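Local atomic coordinates of glucosamine-6-phosphate deaminase (Bacillus subtilis, PDB entry 2BKX), a protein that belongs to the glucosamine-6-phosphate isomerase/6-phosphogluconolactonase family of enzymes, with a Rossmann-like alpha/beta fold, and holds fructose-6-phosphate in its pocket. Residues A[30-35]-A[125-131]. Numbering follows the deposited sequence.
With F6R (fructose -6-phosphate), chain C.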
loop_
_atom_site.group_PDB
_atom_site.type_symbol
_atom_site.label_atom_id
_atom_site.label_comp_id
_atom_site.label_asym_id
_atom_site.label_seq_id
_atom_site.Cartn_x
_atom_site.Cartn_y
_atom_site.Cartn_z
ATOM N N ALA A 30 12.330 -7.783 9.944
ATOM C CA ALA A 30 11.400 -7.878 8.832
ATOM C C ALA A 30 11.463 -6.658 7.963
ATOM O O ALA A 30 11.787 -5.567 8.421
ATOM C CB ALA A 30 10.000 -8.078 9.294
ATOM N N VAL A 31 11.169 -6.879 6.690
ATOM C CA VAL A 31 10.983 -5.862 5.701
ATOM C C VAL A 31 9.471 -5.750 5.463
ATOM O O VAL A 31 8.849 -6.702 4.987
ATOM C CB VAL A 31 11.699 -6.213 4.367
ATOM C CG1 VAL A 31 11.461 -5.103 3.356
ATOM C CG2 VAL A 31 13.206 -6.401 4.629
ATOM N N LEU A 32 8.905 -4.601 5.801
ATOM C CA LEU A 32 7.477 -4.396 5.640
ATOM C C LEU A 32 7.242 -3.530 4.423
ATOM O O LEU A 32 7.787 -2.429 4.318
ATOM C CB LEU A 32 6.865 -3.659 6.854
ATOM C CG LEU A 32 7.232 -4.142 8.256
ATOM C CD1 LEU A 32 6.557 -3.216 9.255
ATOM C CD2 LEU A 32 6.850 -5.596 8.452
ATOM N N GLY A 33 6.367 -3.987 3.541
ATOM C CA GLY A 33 5.871 -3.164 2.458
ATOM C C GLY A 33 4.653 -2.422 2.924
ATOM O O GLY A 33 3.744 -3.058 3.456
ATOM N N LEU A 34 4.615 -1.093 2.729
ATOM C CA LEU A 34 3.591 -0.263 3.335
ATOM C C LEU A 34 2.862 0.552 2.268
ATOM O O LEU A 34 3.352 0.740 1.159
ATOM C CB LEU A 34 4.221 0.658 4.390
ATOM C CG LEU A 34 4.838 -0.108 5.577
ATOM C CD1 LEU A 34 5.461 0.929 6.522
ATOM C CD2 LEU A 34 3.827 -0.968 6.323
ATOM N N ALA A 35 1.684 1.022 2.660
ATOM C CA ALA A 35 0.760 1.736 1.793
ATOM C C ALA A 35 0.285 3.026 2.450
ATOM O O ALA A 35 0.275 3.147 3.681
ATOM C CB ALA A 35 -0.457 0.869 1.533
ATOM N N ASP A 125 13.423 -8.735 -0.653
ATOM C CA ASP A 125 11.993 -8.612 -0.951
ATOM C C ASP A 125 11.281 -8.285 0.369
ATOM O O ASP A 125 11.925 -8.201 1.420
ATOM C CB ASP A 125 11.351 -9.883 -1.557
ATOM C CG ASP A 125 12.193 -10.566 -2.637
ATOM O OD1 ASP A 125 12.684 -9.900 -3.577
ATOM O OD2 ASP A 125 12.306 -11.821 -2.569
ATOM N N THR A 126 9.956 -8.098 0.337
ATOM C CA THR A 126 9.196 -7.876 1.579
ATOM C C THR A 126 8.729 -9.164 2.293
ATOM O O THR A 126 8.388 -10.183 1.634
ATOM C CB THR A 126 8.007 -6.950 1.282
ATOM O OG1 THR A 126 7.116 -7.618 0.376
ATOM C CG2 THR A 126 8.485 -5.662 0.671
ATOM N N ASP A 127 8.653 -9.122 3.625
ATOM C CA ASP A 127 8.066 -10.152 4.441
ATOM C C ASP A 127 6.536 -10.081 4.469
ATOM O O ASP A 127 5.836 -11.090 4.608
ATOM C CB ASP A 127 8.635 -10.125 5.857
ATOM C CG ASP A 127 10.071 -10.560 5.877
ATOM O OD1 ASP A 127 10.269 -11.782 5.773
ATOM O OD2 ASP A 127 11.000 -9.687 5.911
ATOM N N ILE A 128 6.020 -8.847 4.421
ATOM C CA ILE A 128 4.593 -8.639 4.234
ATOM C C ILE A 128 4.427 -7.382 3.399
ATOM O O ILE A 128 5.239 -6.474 3.524
ATOM C CB ILE A 128 3.819 -8.509 5.562
ATOM C CG1 ILE A 128 2.299 -8.611 5.343
ATOM C CG2 ILE A 128 4.225 -7.226 6.305
ATOM C CD1 ILE A 128 1.547 -8.724 6.665
ATOM N N GLN A 129 3.385 -7.344 2.567
ATOM C CA GLN A 129 3.101 -6.148 1.766
ATOM C C GLN A 129 1.651 -5.773 2.031
ATOM O O GLN A 129 0.735 -6.522 1.676
ATOM C CB GLN A 129 3.327 -6.402 0.281
ATOM C CG GLN A 129 2.954 -5.226 -0.603
ATOM C CD GLN A 129 3.839 -4.027 -0.394
ATOM O OE1 GLN A 129 5.022 -4.082 -0.739
ATOM N NE2 GLN A 129 3.282 -2.918 0.110
ATOM N N LEU A 130 1.451 -4.609 2.674
ATOM C CA LEU A 130 0.143 -4.008 2.820
ATOM C C LEU A 130 -0.278 -3.327 1.504
ATOM O O LEU A 130 0.523 -2.666 0.846
ATOM C CB LEU A 130 0.155 -2.978 3.950
ATOM C CG LEU A 130 0.448 -3.282 5.412
ATOM C CD1 LEU A 130 0.180 -2.044 6.302
ATOM C CD2 LEU A 130 -0.335 -4.420 5.838
ATOM N N LEU A 131 -1.538 -3.515 1.130
ATOM C CA LEU A 131 -2.100 -2.916 -0.060
ATOM C C LEU A 131 -3.460 -2.332 0.264
ATOM O O LEU A 131 -4.164 -2.797 1.159
ATOM C CB LEU A 131 -2.359 -3.974 -1.153
ATOM C CG LEU A 131 -1.202 -4.698 -1.709
ATOM C CD1 LEU A 131 -1.661 -5.763 -2.718
ATOM C CD2 LEU A 131 -0.196 -3.751 -2.366
HETATM C C1 F6R C . -1.428 3.138 -1.454
HETATM C C2 F6R C . -1.696 2.851 -2.919
HETATM C C3 F6R C . -3.059 2.967 -3.615
HETATM C C4 F6R C . -4.250 3.036 -2.639
HETATM C C5 F6R C . -5.601 3.120 -3.332
HETATM C C6 F6R C . -6.741 3.240 -2.327
HETATM O O1 F6R C . -0.025 3.336 -1.191
HETATM O O2 F6R C . -0.756 2.451 -3.569
HETATM O O3 F6R C . -3.263 1.804 -4.397
HETATM O O4 F6R C . -4.217 1.876 -1.815
HETATM O O5 F6R C . -5.651 4.189 -4.268
HETATM O O6 F6R C . -6.620 4.500 -1.649
HETATM P P F6R C . -7.536 4.786 -0.375
HETATM O O1P F6R C . -7.047 3.879 0.720
HETATM O O2P F6R C . -8.940 4.429 -0.784
HETATM O O3P F6R C . -7.354 6.229 -0.031
#
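Val31 and Asp127 grip each other twice where two parallel strands begin. The carboxylate oxygen Asp127 OD2 accepts a hydrogen bond from Val31 N at 2.9 Å through its anti lone pair, with an almost straight N-H...O angle (176°), while Asp127 N returns a bond of 2.8 Å to Val31 O. An aspartate suits this place because its short side chain, with CG beside its own backbone N (chi1 -69°), brings an acceptor from just before strand 128-131 to the first amide of strand 31-34; its other oxygen, OD1, forms a salt bridge with Lys27. Further along, the main chain does the work: Gly33 N donates to Ile128 O at 2.7 Å, and Gly33 O accepts Leu130 N. The bare CA of Gly33 lets the Gln129 amide fold over it, OE1 lying 3.4 Å from Gly33 CA. With CG anti to the backbone N, the glutamine chain bends at chi2 (66°) so that NE2 reaches the carbonyl of the next residue, Leu130 O, at 2.9 Å, the acceptor lying in the amide plane. Thr126 turns OG1 to Ser190 and its methyl CG2 to Gly33. On the other face Leu32 CD2 meets Ile128 CG2, both side chains also touching Thr23 of helix 9-26. The strand 31-34 bonds on its other edge to strand 62-69, and Ala35 CA lies 3.5 Å from O1 of fructose-6-phosphate. Parallel strands with a ligand at their C-terminal ends are typical of alpha/beta folds, consistent with this family's Rossmann-like clan.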